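Local coordinates for protein ATP-dependent RNA helicase HrpB (Escherichia coli, PDB 6EUD) that hydrolyses ATP to ADP and phosphate and, as a DExH-box RNA helicase, binds single-stranded RNA, at residues Thr305-Leu310 and Leu540-Ala545; Leu494-Phe499 and Trp534-Leu539; Leu758-Arg763 and Gly788-His793; Arg733-Phe738 and His793-Asp798; Ala23-Leu28 and Leu171-Val176. One frame throughout, in Å; residues are numbered along the deposited sequence.

Contact 1: residues Thr305-Leu310 and Leu540-Ala545; sequences TGLTRL and LLQGSA
The hydroxyl of Thr-305 works in two directions: OG1 donates to Gln-542 OE1 at 2.7 Å, across the contact, and accepts from Leu-307 N at 3.1 Å, which makes residues 305-307 an ST turn. The turn lies at the bend between strands 287-302 and 307-314, an antiparallel pair in the second RecA-like domain that is consistent with the beta-hairpin of DEAH/RHA helicases. Its partner, strand 534-542, belongs to a separate sheet, and the short strand axes cross at -57°, so this is packing of one sheet on another. With OG1 set between backbone N and carbonyl carbon (chi1 64°), Thr-305 can serve both bonds; its proton reaches OE1 in the carbonyl plane, on a lone pair, at a C=O...donor angle of 129°. The extended chain of Gln-542 brings its amide here, and NE2 bonds to Asp-302 OD2 and, at 3.3 Å, to O of the poorly ordered Ser-544. Farther along, the guanidinium of Arg-309 turns one face to the equally poorly ordered backbone of Ser-544 and Ala-545. Between the two strands, Leu-307 CD1 packs 3.7 Å from Leu-540 CB, and Leu-307 CB lies 3.1 Å from Gln-542 OE1.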
# COMPACT_ATOMS: atom_id res chain seq x y z
N THR A 305 -6.90 -5.77 -5.22
CA THR A 305 -6.91 -6.13 -6.64
C THR A 305 -5.51 -6.40 -7.19
O THR A 305 -5.37 -6.96 -8.26
CB THR A 305 -7.57 -5.03 -7.49
OG1 THR A 305 -6.79 -3.83 -7.42
CG2 THR A 305 -8.98 -4.74 -7.00
N GLY A 306 -4.49 -5.98 -6.45
CA GLY A 306 -3.13 -5.97 -6.96
C GLY A 306 -2.92 -5.00 -8.11
O GLY A 306 -1.92 -5.09 -8.80
N LEU A 307 -3.87 -4.09 -8.33
CA LEU A 307 -3.75 -3.15 -9.44
C LEU A 307 -3.33 -1.77 -8.96
O LEU A 307 -3.62 -1.35 -7.84
CB LEU A 307 -5.05 -3.06 -10.24
CG LEU A 307 -5.46 -4.35 -10.94
CD1 LEU A 307 -6.71 -4.12 -11.79
CD2 LEU A 307 -4.32 -4.94 -11.80
N THR A 308 -2.60 -1.07 -9.82
CA THR A 308 -2.29 0.32 -9.58
C THR A 308 -3.16 1.18 -10.49
O THR A 308 -3.24 0.95 -11.70
CB THR A 308 -0.80 0.61 -9.83
OG1 THR A 308 -0.01 -0.25 -9.00
CG2 THR A 308 -0.47 2.09 -9.50
N ARG A 309 -3.84 2.15 -9.89
CA ARG A 309 -4.69 3.08 -10.65
C ARG A 309 -4.20 4.51 -10.52
O ARG A 309 -3.44 4.83 -9.60
CB ARG A 309 -6.14 2.96 -10.18
CG ARG A 309 -6.26 2.86 -8.68
CD ARG A 309 -7.70 2.83 -8.26
NE ARG A 309 -7.84 2.55 -6.84
CZ ARG A 309 -8.56 3.31 -6.01
NH1 ARG A 309 -9.19 4.38 -6.48
NH2 ARG A 309 -8.65 3.00 -4.72
N LEU A 310 -4.59 5.35 -11.47
CA LEU A 310 -4.46 6.80 -11.35
C LEU A 310 -5.70 7.36 -10.70
O LEU A 310 -6.78 7.29 -11.28
CB LEU A 310 -4.25 7.46 -12.71
CG LEU A 310 -2.85 7.31 -13.29
CD1 LEU A 310 -2.70 8.15 -14.54
CD2 LEU A 310 -1.80 7.68 -12.25
N LEU A 540 -4.37 -3.98 -16.97
CA LEU A 540 -5.70 -3.60 -16.51
C LEU A 540 -5.76 -2.18 -15.97
O LEU A 540 -4.95 -1.80 -15.12
CB LEU A 540 -6.18 -4.54 -15.42
CG LEU A 540 -6.37 -6.00 -15.79
CD1 LEU A 540 -6.13 -6.89 -14.59
CD2 LEU A 540 -7.76 -6.18 -16.34
N LEU A 541 -6.76 -1.42 -16.43
CA LEU A 541 -6.99 -0.07 -15.93
C LEU A 541 -8.20 -0.01 -14.99
O LEU A 541 -9.35 -0.01 -15.43
CB LEU A 541 -7.19 0.90 -17.10
CG LEU A 541 -7.47 2.36 -16.69
CD1 LEU A 541 -6.41 2.89 -15.72
CD2 LEU A 541 -7.56 3.25 -17.93
N GLN A 542 -7.92 0.04 -13.70
CA GLN A 542 -8.96 0.10 -12.67
C GLN A 542 -9.57 1.48 -12.61
O GLN A 542 -8.86 2.46 -12.38
CB GLN A 542 -8.36 -0.28 -11.31
CG GLN A 542 -9.36 -0.48 -10.20
CD GLN A 542 -8.74 -1.18 -9.00
OE1 GLN A 542 -7.75 -1.90 -9.12
NE2 GLN A 542 -9.33 -0.97 -7.83
N GLY A 543 -10.88 1.57 -12.85
CA GLY A 543 -11.62 2.82 -12.80
C GLY A 543 -11.35 3.61 -11.54
O GLY A 543 -10.84 4.72 -11.58
N SER A 544 -11.71 3.02 -10.40
CA SER A 544 -11.23 3.49 -9.11
C SER A 544 -11.56 2.44 -8.05
O SER A 544 -11.68 1.26 -8.38
CB SER A 544 -11.83 4.85 -8.74
OG SER A 544 -10.95 5.59 -7.92
N ALA A 545 -11.74 2.89 -6.81
CA ALA A 545 -11.87 2.03 -5.62
C ALA A 545 -12.74 0.78 -5.81
O ALA A 545 -12.52 -0.23 -5.15
CB ALA A 545 -12.42 2.85 -4.46

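Contact 2: residues Leu494-Phe499 and Trp534-Leu539; sequences LLAGAF and WLIAPL
The last backbone bond of helix 491-498, Phe-499 N to Leu-495 O at 2.8 Å, sets the two residues that meet Pro-538 and Ile-536, and the same oxygen lies in plane at the edge of the Phe-499 ring. Phe-499 is the first residue to leave helical angles. Their side chains meet strand 534-542 by apolar packing. Pro-538 CB sits over one face of the phenyl ring, 3.7 Å from its centroid and only 11° off the normal, which meets the geometry of a CH-pi contact; the two side chains cross at about a right angle. With CG anti to the carbonyl carbon (chi1 -58°), the ring is turned so that one face meets Pro-538 CB. Two residues earlier on the strand, Ile-536 splits its branches: CD1 reaches Leu-495 CB at 3.9 Å, while CG2 lies 4.1 Å from Phe-499 CB. Leu-495 CD1 also approaches Pro-538 CD at 4.2 Å. A leucine in place of Phe-499 would probably lose the flat face under Pro-538 CB and open a gap between helix end and strand. Leu-446 of helix 433-447 touches both Phe-499 and Pro-538, and Leu-562 backs Ile-536. With the axes crossing at 63°, a helix end packs across a strand of a curled sheet, consistent with the oligonucleotide-binding-like (OB) domain that follows the helical domains in DEAH/RHA helicases.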
# COMPACT_ATOMS: atom_id res chain seq x y z
N LEU A 494 3.36 -19.12 -20.32
CA LEU A 494 4.23 -18.12 -19.69
C LEU A 494 3.44 -17.05 -18.93
O LEU A 494 3.78 -16.68 -17.80
CB LEU A 494 5.10 -17.46 -20.76
CG LEU A 494 6.15 -18.38 -21.40
CD1 LEU A 494 6.66 -17.74 -22.65
CD2 LEU A 494 7.28 -18.64 -20.43
N LEU A 495 2.40 -16.54 -19.56
CA LEU A 495 1.52 -15.58 -18.92
C LEU A 495 0.79 -16.17 -17.72
O LEU A 495 0.69 -15.53 -16.67
CB LEU A 495 0.49 -15.06 -19.91
CG LEU A 495 0.78 -13.86 -20.79
CD1 LEU A 495 -0.55 -13.35 -21.36
CD2 LEU A 495 1.51 -12.76 -20.03
N ALA A 496 0.26 -17.37 -17.91
CA ALA A 496 -0.49 -18.09 -16.88
C ALA A 496 0.26 -18.11 -15.54
O ALA A 496 -0.36 -17.94 -14.50
CB ALA A 496 -0.79 -19.52 -17.33
N GLY A 497 1.57 -18.31 -15.58
CA GLY A 497 2.37 -18.36 -14.37
C GLY A 497 2.43 -17.02 -13.65
O GLY A 497 2.16 -16.94 -12.45
N ALA A 498 2.76 -15.96 -14.39
CA ALA A 498 3.01 -14.66 -13.80
C ALA A 498 1.75 -13.81 -13.62
O ALA A 498 1.77 -12.81 -12.91
CB ALA A 498 4.03 -13.91 -14.63
N PHE A 499 0.65 -14.18 -14.27
CA PHE A 499 -0.59 -13.42 -14.16
C PHE A 499 -1.79 -14.31 -13.91
O PHE A 499 -2.88 -14.04 -14.42
CB PHE A 499 -0.82 -12.61 -15.43
CG PHE A 499 0.31 -11.66 -15.75
CD1 PHE A 499 1.38 -12.07 -16.52
CD2 PHE A 499 0.30 -10.37 -15.24
CE1 PHE A 499 2.41 -11.19 -16.80
CE2 PHE A 499 1.33 -9.48 -15.52
CZ PHE A 499 2.38 -9.89 -16.30
N TRP A 534 -12.52 -17.27 -22.33
CA TRP A 534 -11.38 -17.28 -21.42
C TRP A 534 -10.20 -16.46 -21.92
O TRP A 534 -9.73 -16.66 -23.04
CB TRP A 534 -10.93 -18.71 -21.15
CG TRP A 534 -11.86 -19.43 -20.28
CD1 TRP A 534 -12.94 -20.15 -20.66
CD2 TRP A 534 -11.80 -19.52 -18.85
NE1 TRP A 534 -13.57 -20.69 -19.56
CE2 TRP A 534 -12.88 -20.31 -18.43
CE3 TRP A 534 -10.93 -19.00 -17.88
CZ2 TRP A 534 -13.12 -20.61 -17.09
CZ3 TRP A 534 -11.17 -19.30 -16.54
CH2 TRP A 534 -12.25 -20.10 -16.16
N LEU A 535 -9.74 -15.53 -21.08
CA LEU A 535 -8.60 -14.69 -21.42
C LEU A 535 -7.57 -14.67 -20.30
O LEU A 535 -7.84 -15.12 -19.19
CB LEU A 535 -9.04 -13.25 -21.69
CG LEU A 535 -10.18 -13.02 -22.69
CD1 LEU A 535 -10.61 -11.55 -22.64
CD2 LEU A 535 -9.76 -13.45 -24.10
N ILE A 536 -6.38 -14.17 -20.60
CA ILE A 536 -5.45 -13.74 -19.56
C ILE A 536 -5.24 -12.26 -19.80
O ILE A 536 -4.84 -11.88 -20.89
CB ILE A 536 -4.09 -14.48 -19.61
CG1 ILE A 536 -4.29 -15.99 -19.66
CG2 ILE A 536 -3.28 -14.11 -18.39
CD1 ILE A 536 -3.02 -16.75 -19.68
N ALA A 537 -5.54 -11.43 -18.81
CA ALA A 537 -5.44 -9.99 -18.99
C ALA A 537 -4.37 -9.38 -18.10
O ALA A 537 -4.66 -8.91 -17.00
CB ALA A 537 -6.78 -9.32 -18.72
N PRO A 538 -3.11 -9.38 -18.57
CA PRO A 538 -2.03 -8.84 -17.75
C PRO A 538 -2.14 -7.33 -17.50
O PRO A 538 -1.77 -6.88 -16.43
CB PRO A 538 -0.77 -9.20 -18.55
CG PRO A 538 -1.22 -9.43 -19.91
CD PRO A 538 -2.60 -10.00 -19.81
N LEU A 539 -2.64 -6.58 -18.47
CA LEU A 539 -2.71 -5.13 -18.33
C LEU A 539 -4.15 -4.63 -18.11
O LEU A 539 -5.03 -4.81 -18.97
CB LEU A 539 -2.10 -4.45 -19.56
CG LEU A 539 -1.57 -3.04 -19.39
CD1 LEU A 539 -0.55 -3.00 -18.27
CD2 LEU A 539 -0.95 -2.57 -20.68

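Contact 3: residues Leu758-Arg763 and Gly788-His793; sequences LSPAQR and GRYPKH
Tyr-790 OH accepts a nearly straight hydrogen bond from Arg-763 NH2, 2.9 Å long with an angle of 172° at the hydrogen. Guanidinium and phenol ring are almost coplanar, 9° apart, so donor and ring meet edge to edge. Pro-760 covers one ring face, its CG 4.2 Å from the Tyr-790 centroid, and the same CG stands 4.2 Å from the centroid of the His-793 ring, giving two CH-pi contacts from one methylene. Arg-789 CG lies over the opposite face of Tyr-790, toward its rim. Over the centre of the Arg-763 guanidinium lies Ser-759 OG; Arg-789 NH1 lies over its other face, toward the rim, 3.7 Å from Arg-763 NE, a close approach of like charges that Glu-785 may soften through a long, weak ion pair with Arg-789. A phenylalanine in place of Tyr-790 would probably leave Arg-763 NH2 without its acceptor and the guanidinium freer to turn. Ser-759, Pro-760 and Arg-763 sit in the loop of a beta-hairpin between antiparallel strands 751-758 and 764-768, tightened by a type I turn from Ser-759 to Gln-762. Ser-759 N bonds to Arg-763 O at 2.7 Å, and Ser-759 OG accepts from Ala-761 N at 3.3 Å, an ST turn. A second type I turn, Tyr-790 to His-793, follows helix 779-789, whose Met-786 touches Ser-759 and Pro-760.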
# COMPACT_ATOMS: atom_id res chain seq x y z
N LEU A 758 -29.88 -12.27 46.24
CA LEU A 758 -31.25 -12.75 46.19
C LEU A 758 -31.77 -13.05 47.59
O LEU A 758 -31.00 -13.20 48.53
CB LEU A 758 -31.34 -14.00 45.31
CG LEU A 758 -30.61 -13.94 43.97
CD1 LEU A 758 -30.44 -15.34 43.39
CD2 LEU A 758 -31.32 -13.05 42.94
N SER A 759 -33.09 -13.11 47.71
CA SER A 759 -33.77 -13.56 48.92
C SER A 759 -33.83 -15.10 48.98
O SER A 759 -33.49 -15.77 48.00
CB SER A 759 -35.17 -12.96 48.94
OG SER A 759 -35.98 -13.62 47.99
N PRO A 760 -34.28 -15.68 50.12
CA PRO A 760 -34.50 -17.13 50.19
C PRO A 760 -35.33 -17.69 49.05
O PRO A 760 -35.16 -18.85 48.70
CB PRO A 760 -35.26 -17.29 51.50
CG PRO A 760 -34.71 -16.22 52.35
CD PRO A 760 -34.49 -15.05 51.44
N ALA A 761 -36.22 -16.86 48.51
CA ALA A 761 -37.09 -17.26 47.42
C ALA A 761 -36.48 -16.87 46.06
O ALA A 761 -37.20 -16.88 45.06
CB ALA A 761 -38.48 -16.65 47.58
N GLN A 762 -35.18 -16.55 46.04
CA GLN A 762 -34.41 -16.47 44.80
C GLN A 762 -34.88 -15.28 43.98
O GLN A 762 -34.65 -15.20 42.78
CB GLN A 762 -34.50 -17.83 44.10
CG GLN A 762 -33.38 -18.79 44.54
CD GLN A 762 -32.31 -18.97 43.43
OE1 GLN A 762 -31.07 -18.74 43.64
NE2 GLN A 762 -32.76 -19.70 42.37
N ARG A 763 -35.38 -14.31 44.74
CA ARG A 763 -35.86 -12.99 44.34
C ARG A 763 -34.76 -11.94 44.57
O ARG A 763 -34.26 -11.81 45.69
CB ARG A 763 -37.12 -12.64 45.15
CG ARG A 763 -37.77 -11.29 44.87
CD ARG A 763 -38.97 -11.06 45.81
NE ARG A 763 -38.61 -10.90 47.23
CZ ARG A 763 -38.80 -11.81 48.20
NH1 ARG A 763 -38.44 -11.53 49.45
NH2 ARG A 763 -39.35 -12.98 47.93
N GLY A 788 -39.15 -9.06 57.90
CA GLY A 788 -40.59 -9.02 57.74
C GLY A 788 -41.20 -10.15 56.91
O GLY A 788 -42.23 -10.70 57.27
N ARG A 789 -40.57 -10.49 55.79
CA ARG A 789 -41.13 -11.51 54.91
C ARG A 789 -40.57 -12.89 55.23
O ARG A 789 -41.16 -13.91 54.86
CB ARG A 789 -40.88 -11.16 53.45
CG ARG A 789 -41.70 -11.98 52.47
CD ARG A 789 -41.67 -11.34 51.11
NE ARG A 789 -42.10 -9.95 51.17
CZ ARG A 789 -42.04 -9.10 50.16
NH1 ARG A 789 -41.54 -9.50 48.99
NH2 ARG A 789 -42.46 -7.85 50.30
N TYR A 790 -39.44 -12.93 55.92
CA TYR A 790 -38.85 -14.21 56.34
C TYR A 790 -38.30 -14.14 57.76
O TYR A 790 -37.09 -14.21 57.97
CB TYR A 790 -37.74 -14.64 55.37
CG TYR A 790 -38.20 -14.74 53.94
CD1 TYR A 790 -38.97 -15.81 53.51
CD2 TYR A 790 -37.87 -13.75 53.02
CE1 TYR A 790 -39.41 -15.89 52.20
CE2 TYR A 790 -38.30 -13.83 51.70
CZ TYR A 790 -39.07 -14.90 51.30
OH TYR A 790 -39.50 -14.99 50.00
N PRO A 791 -39.20 -14.02 58.76
CA PRO A 791 -38.78 -13.85 60.15
C PRO A 791 -38.15 -15.12 60.72
O PRO A 791 -37.61 -15.10 61.83
CB PRO A 791 -40.09 -13.51 60.87
CG PRO A 791 -41.14 -14.20 60.06
CD PRO A 791 -40.66 -14.14 58.62
N LYS A 792 -38.24 -16.22 59.97
CA LYS A 792 -37.71 -17.50 60.41
C LYS A 792 -36.21 -17.62 60.14
O LYS A 792 -35.57 -18.56 60.61
CB LYS A 792 -38.47 -18.64 59.73
CG LYS A 792 -39.98 -18.55 59.93
CD LYS A 792 -40.67 -19.87 59.66
CE LYS A 792 -42.14 -19.78 60.07
NZ LYS A 792 -42.83 -21.09 59.95
N HIS A 793 -35.65 -16.66 59.41
CA HIS A 793 -34.21 -16.62 59.17
C HIS A 793 -33.52 -15.61 60.08
O HIS A 793 -34.11 -14.62 60.50
CB HIS A 793 -33.91 -16.26 57.71
CG HIS A 793 -34.19 -17.36 56.74
ND1 HIS A 793 -35.45 -17.62 56.27
CD2 HIS A 793 -33.37 -18.27 56.17
CE1 HIS A 793 -35.40 -18.65 55.44
NE2 HIS A 793 -34.15 -19.05 55.36

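Contact 4: residues Arg733-Phe738 and His793-Asp798; sequences RMQEMF and HVWPDD
Residues 734-736 form a short 3-10 turn, closed by Met-737 N to Met-734 O at 2.9 Å, and the irregular chain from His-793 passes it with the CA atoms of Gln-735 and Trp-795 7.8 Å apart. Both lie in the HrpB C-terminal region, where the 3-10 turn follows strand 729-733 of a mixed sheet and the chain follows helix 779-789. The indole of Trp-795 is the centrepiece. Met-734, extended through CG and SD (chi1 -178°) and then bent at its last torsion, turns its methyl CE to Trp-795 CZ3 at 3.6 Å, while Met-786 touches the indole from helix 779-789. Gln-735 OE1 approaches Trp-795 CH2 at 3.8 Å with its amide plane tilted 52° from the ring. The indole nitrogen is satisfied elsewhere, NE1 bonding to Tyr-790 O. Further on, Trp-795 CE3 lies at the edge of the Phe-738 ring, 4.2 Å from CZ. Gln-735 CA lies over one face of that ring, toward the rim, and Pro-796 CG over the other, 4.2 Å from the centroid and 18° off the normal, a CH-pi contact. The closest atoms of that pair are Phe-738 CE2 and Pro-796 CD, at 3.6 Å.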
# COMPACT_ATOMS: atom_id res chain seq x y z
N ARG A 733 -28.01 -16.22 46.77
CA ARG A 733 -28.80 -15.77 47.92
C ARG A 733 -27.90 -14.99 48.87
O ARG A 733 -26.81 -15.43 49.23
CB ARG A 733 -29.45 -16.96 48.63
CG ARG A 733 -30.47 -17.70 47.77
CD ARG A 733 -30.97 -18.95 48.48
NE ARG A 733 -29.88 -19.88 48.74
CZ ARG A 733 -29.98 -20.98 49.47
NH1 ARG A 733 -31.15 -21.31 50.02
NH2 ARG A 733 -28.92 -21.75 49.65
N MET A 734 -28.37 -13.81 49.25
CA MET A 734 -27.63 -12.92 50.14
C MET A 734 -27.15 -13.63 51.39
O MET A 734 -26.02 -13.45 51.82
CB MET A 734 -28.51 -11.73 50.52
CG MET A 734 -27.82 -10.71 51.41
SD MET A 734 -28.88 -9.30 51.79
CE MET A 734 -30.19 -10.05 52.75
N GLN A 735 -28.01 -14.47 51.96
CA GLN A 735 -27.70 -15.18 53.20
C GLN A 735 -26.39 -15.99 53.08
O GLN A 735 -25.67 -16.18 54.08
CB GLN A 735 -28.88 -16.10 53.59
CG GLN A 735 -29.09 -17.26 52.63
CD GLN A 735 -30.55 -17.55 52.33
OE1 GLN A 735 -31.42 -16.71 52.52
NE2 GLN A 735 -30.82 -18.74 51.81
N GLU A 736 -26.06 -16.44 51.87
CA GLU A 736 -24.89 -17.27 51.65
C GLU A 736 -23.59 -16.45 51.63
O GLU A 736 -22.50 -17.00 51.74
CB GLU A 736 -25.02 -18.05 50.34
CG GLU A 736 -26.12 -19.12 50.36
CD GLU A 736 -25.78 -20.33 49.50
OE1 GLU A 736 -26.05 -20.32 48.27
OE2 GLU A 736 -25.24 -21.31 50.05
N MET A 737 -23.70 -15.14 51.47
CA MET A 737 -22.52 -14.29 51.42
C MET A 737 -22.10 -13.76 52.80
O MET A 737 -21.17 -12.96 52.91
CB MET A 737 -22.76 -13.12 50.48
CG MET A 737 -22.98 -13.53 49.04
SD MET A 737 -21.60 -14.50 48.43
CE MET A 737 -20.22 -13.36 48.71
N PHE A 738 -22.78 -14.21 53.85
CA PHE A 738 -22.41 -13.78 55.20
C PHE A 738 -21.02 -14.25 55.59
O PHE A 738 -20.66 -15.42 55.40
CB PHE A 738 -23.42 -14.30 56.22
CG PHE A 738 -24.76 -13.67 56.12
CD1 PHE A 738 -24.92 -12.46 55.46
CD2 PHE A 738 -25.87 -14.27 56.69
CE1 PHE A 738 -26.17 -11.87 55.36
CE2 PHE A 738 -27.11 -13.68 56.59
CZ PHE A 738 -27.26 -12.48 55.93
N HIS A 793 -35.65 -16.66 59.41
CA HIS A 793 -34.21 -16.62 59.17
C HIS A 793 -33.52 -15.61 60.08
O HIS A 793 -34.11 -14.62 60.50
CB HIS A 793 -33.91 -16.26 57.71
CG HIS A 793 -34.19 -17.36 56.74
ND1 HIS A 793 -35.45 -17.62 56.27
CD2 HIS A 793 -33.37 -18.27 56.17
CE1 HIS A 793 -35.40 -18.65 55.44
NE2 HIS A 793 -34.15 -19.05 55.36
N VAL A 794 -32.24 -15.87 60.37
CA VAL A 794 -31.43 -14.89 61.07
C VAL A 794 -30.85 -13.88 60.06
O VAL A 794 -30.10 -14.25 59.15
CB VAL A 794 -30.27 -15.55 61.86
CG1 VAL A 794 -29.47 -14.49 62.61
CG2 VAL A 794 -30.80 -16.60 62.81
N TRP A 795 -31.22 -12.61 60.22
CA TRP A 795 -30.67 -11.52 59.42
C TRP A 795 -29.86 -10.60 60.32
O TRP A 795 -30.39 -9.64 60.88
CB TRP A 795 -31.79 -10.75 58.73
CG TRP A 795 -32.72 -11.66 57.99
CD1 TRP A 795 -33.93 -12.12 58.43
CD2 TRP A 795 -32.51 -12.24 56.70
NE1 TRP A 795 -34.49 -12.94 57.48
CE2 TRP A 795 -33.64 -13.03 56.41
CE3 TRP A 795 -31.48 -12.17 55.76
CZ2 TRP A 795 -33.77 -13.74 55.21
CZ3 TRP A 795 -31.61 -12.87 54.57
CH2 TRP A 795 -32.74 -13.65 54.31
N PRO A 796 -28.56 -10.89 60.46
CA PRO A 796 -27.65 -10.26 61.43
C PRO A 796 -27.32 -8.79 61.14
O PRO A 796 -27.25 -8.38 59.97
CB PRO A 796 -26.39 -11.11 61.34
CG PRO A 796 -26.40 -11.59 59.92
CD PRO A 796 -27.84 -11.82 59.57
N ASP A 797 -27.08 -8.03 62.20
CA ASP A 797 -26.78 -6.61 62.06
C ASP A 797 -25.36 -6.41 61.50
O ASP A 797 -25.05 -5.36 60.95
CB ASP A 797 -26.94 -5.90 63.42
CG ASP A 797 -28.38 -5.92 63.93
OD1 ASP A 797 -29.28 -5.33 63.29
OD2 ASP A 797 -28.62 -6.54 64.99
N ASP A 798 -24.51 -7.43 61.64
CA ASP A 798 -23.16 -7.37 61.08
C ASP A 798 -22.84 -8.57 60.17
O ASP A 798 -22.02 -9.43 60.51
CB ASP A 798 -22.13 -7.28 62.21
CG ASP A 798 -20.82 -6.67 61.77
OD1 ASP A 798 -20.55 -5.51 62.15
OD2 ASP A 798 -20.06 -7.33 61.04

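Contact 5: residues Ala23-Leu28 and Leu171-Val176; sequences APQVLL and LPEAPV
The amide of Gln-25 and the carboxylate of Glu-173 stand nearly perpendicular, their planes 83° apart, with Gln-25 OE1 3.5 Å from Glu-173 OE2. Both atoms are acceptors, so the pair is proximity, not a bond; the amide is held by its nitrogen, NE2 donating to Gln-146 OE1. A bend at the second torsion of Gln-25 (chi2 80°) turns the amide so that OE1 comes near the Glu-173 carboxylate. The pyrrolidine of Pro-175 packs alongside: its CD meets Ala-23 CB at 3.5 Å and comes within 3.1 Å of Gln-25 O. The backbone carbonyl of Pro-175 accepts from Leu-27 N, 3.0 Å from O. Leu-27 then pairs in parallel with Val-176, Val-176 CA giving a CA-H...O contact to Leu-27 O at 3.6 Å. On the face that these two residues share, Leu-27 CD2 and Val-176 CG2 lie side by side, 4.2 Å apart. The bridge adds strand 176-178 as an outermost strand of the eight-stranded sheet of the first RecA-like domain, beside strand 26-29, which runs straight into the predicted ATP-binding P-loop. Strand 154-159 flanks strand 26-29 from the other side, helix 13-20 packs on Val-26 and Pro-175, and helix 167-170 covers Leu-27 and Val-176.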
# COMPACT_ATOMS: atom_id res chain seq x y z
N ALA A 23 30.74 15.76 7.17
CA ALA A 23 29.69 14.81 7.50
C ALA A 23 29.49 13.74 6.42
O ALA A 23 29.83 13.95 5.25
CB ALA A 23 28.38 15.57 7.75
N PRO A 24 28.95 12.58 6.82
CA PRO A 24 28.59 11.52 5.87
C PRO A 24 27.36 11.87 5.00
O PRO A 24 27.23 11.34 3.90
CB PRO A 24 28.31 10.32 6.78
CG PRO A 24 27.94 10.91 8.09
CD PRO A 24 28.76 12.16 8.22
N GLN A 25 26.48 12.74 5.49
CA GLN A 25 25.37 13.21 4.66
C GLN A 25 25.29 14.74 4.69
O GLN A 25 25.47 15.37 5.74
CB GLN A 25 24.04 12.60 5.10
CG GLN A 25 24.00 11.09 5.10
CD GLN A 25 24.67 10.51 6.33
OE1 GLN A 25 24.68 11.12 7.40
NE2 GLN A 25 25.29 9.35 6.16
N VAL A 26 25.03 15.33 3.53
CA VAL A 26 24.80 16.77 3.44
C VAL A 26 23.50 17.05 2.70
O VAL A 26 23.29 16.56 1.60
CB VAL A 26 25.95 17.47 2.72
CG1 VAL A 26 25.61 18.93 2.50
CG2 VAL A 26 27.23 17.34 3.52
N LEU A 27 22.63 17.83 3.32
CA LEU A 27 21.36 18.20 2.70
C LEU A 27 21.41 19.61 2.08
O LEU A 27 21.70 20.59 2.76
CB LEU A 27 20.23 18.12 3.74
CG LEU A 27 18.88 18.71 3.36
CD1 LEU A 27 18.33 18.11 2.06
CD2 LEU A 27 17.87 18.55 4.50
N LEU A 28 21.15 19.69 0.78
CA LEU A 28 21.14 20.98 0.08
C LEU A 28 19.75 21.35 -0.44
O LEU A 28 19.09 20.56 -1.12
CB LEU A 28 22.12 20.99 -1.09
CG LEU A 28 22.02 22.23 -1.99
CD1 LEU A 28 22.60 23.49 -1.33
CD2 LEU A 28 22.64 21.99 -3.34
N LEU A 171 17.97 12.32 9.93
CA LEU A 171 19.40 12.64 9.91
C LEU A 171 19.74 13.93 10.68
O LEU A 171 20.04 14.95 10.07
CB LEU A 171 19.87 12.77 8.47
CG LEU A 171 19.55 11.59 7.57
CD1 LEU A 171 19.93 11.87 6.12
CD2 LEU A 171 20.28 10.36 8.10
N PRO A 172 19.69 13.88 12.02
CA PRO A 172 20.00 15.08 12.81
C PRO A 172 21.46 15.52 12.71
O PRO A 172 21.78 16.68 12.96
CB PRO A 172 19.66 14.65 14.24
CG PRO A 172 18.75 13.46 14.09
CD PRO A 172 19.22 12.76 12.86
N GLU A 173 22.34 14.59 12.34
CA GLU A 173 23.77 14.86 12.21
C GLU A 173 24.10 15.52 10.88
O GLU A 173 25.27 15.80 10.59
CB GLU A 173 24.57 13.56 12.33
CG GLU A 173 24.35 12.58 11.16
CD GLU A 173 22.99 11.89 11.19
OE1 GLU A 173 22.30 11.94 12.23
OE2 GLU A 173 22.61 11.31 10.16
N ALA A 174 23.08 15.75 10.07
CA ALA A 174 23.29 16.17 8.69
C ALA A 174 23.18 17.67 8.52
O ALA A 174 22.14 18.26 8.80
CB ALA A 174 22.30 15.48 7.78
N PRO A 175 24.28 18.30 8.06
CA PRO A 175 24.33 19.74 7.80
C PRO A 175 23.33 20.17 6.74
O PRO A 175 23.36 19.65 5.63
CB PRO A 175 25.77 19.96 7.31
CG PRO A 175 26.53 18.82 7.87
CD PRO A 175 25.58 17.66 7.86
N VAL A 176 22.46 21.10 7.10
CA VAL A 176 21.51 21.66 6.14
C VAL A 176 22.11 22.91 5.51
O VAL A 176 22.53 23.84 6.20
CB VAL A 176 20.16 21.99 6.80
CG1 VAL A 176 19.16 22.47 5.75
CG2 VAL A 176 19.63 20.78 7.57

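Overall arrangement
Contacts 1 and 2 use successive parts of strand 534-542, with centres 16 Å apart: its later end packs on the second RecA-like domain, its earlier part on helix 491-498. Contacts 3 and 4 form one cluster in the HrpB C-terminal region, 10 Å between centres. They share His-793 and are tied by Leu-758 O to Met-734 N (2.8 Å), a probable hydrogen bond, and by Pro-760 CG packing on Gln-735 OE1. This cluster lies far off, about 53 Å from contact 1 between nearest atoms. Contact 5 lies nearest the predicted nucleotide site, the Leu-27 and Lys-36 side chains being about 10 Å apart, and contact 1 is about 27 Å from contact 5 between nearest atoms.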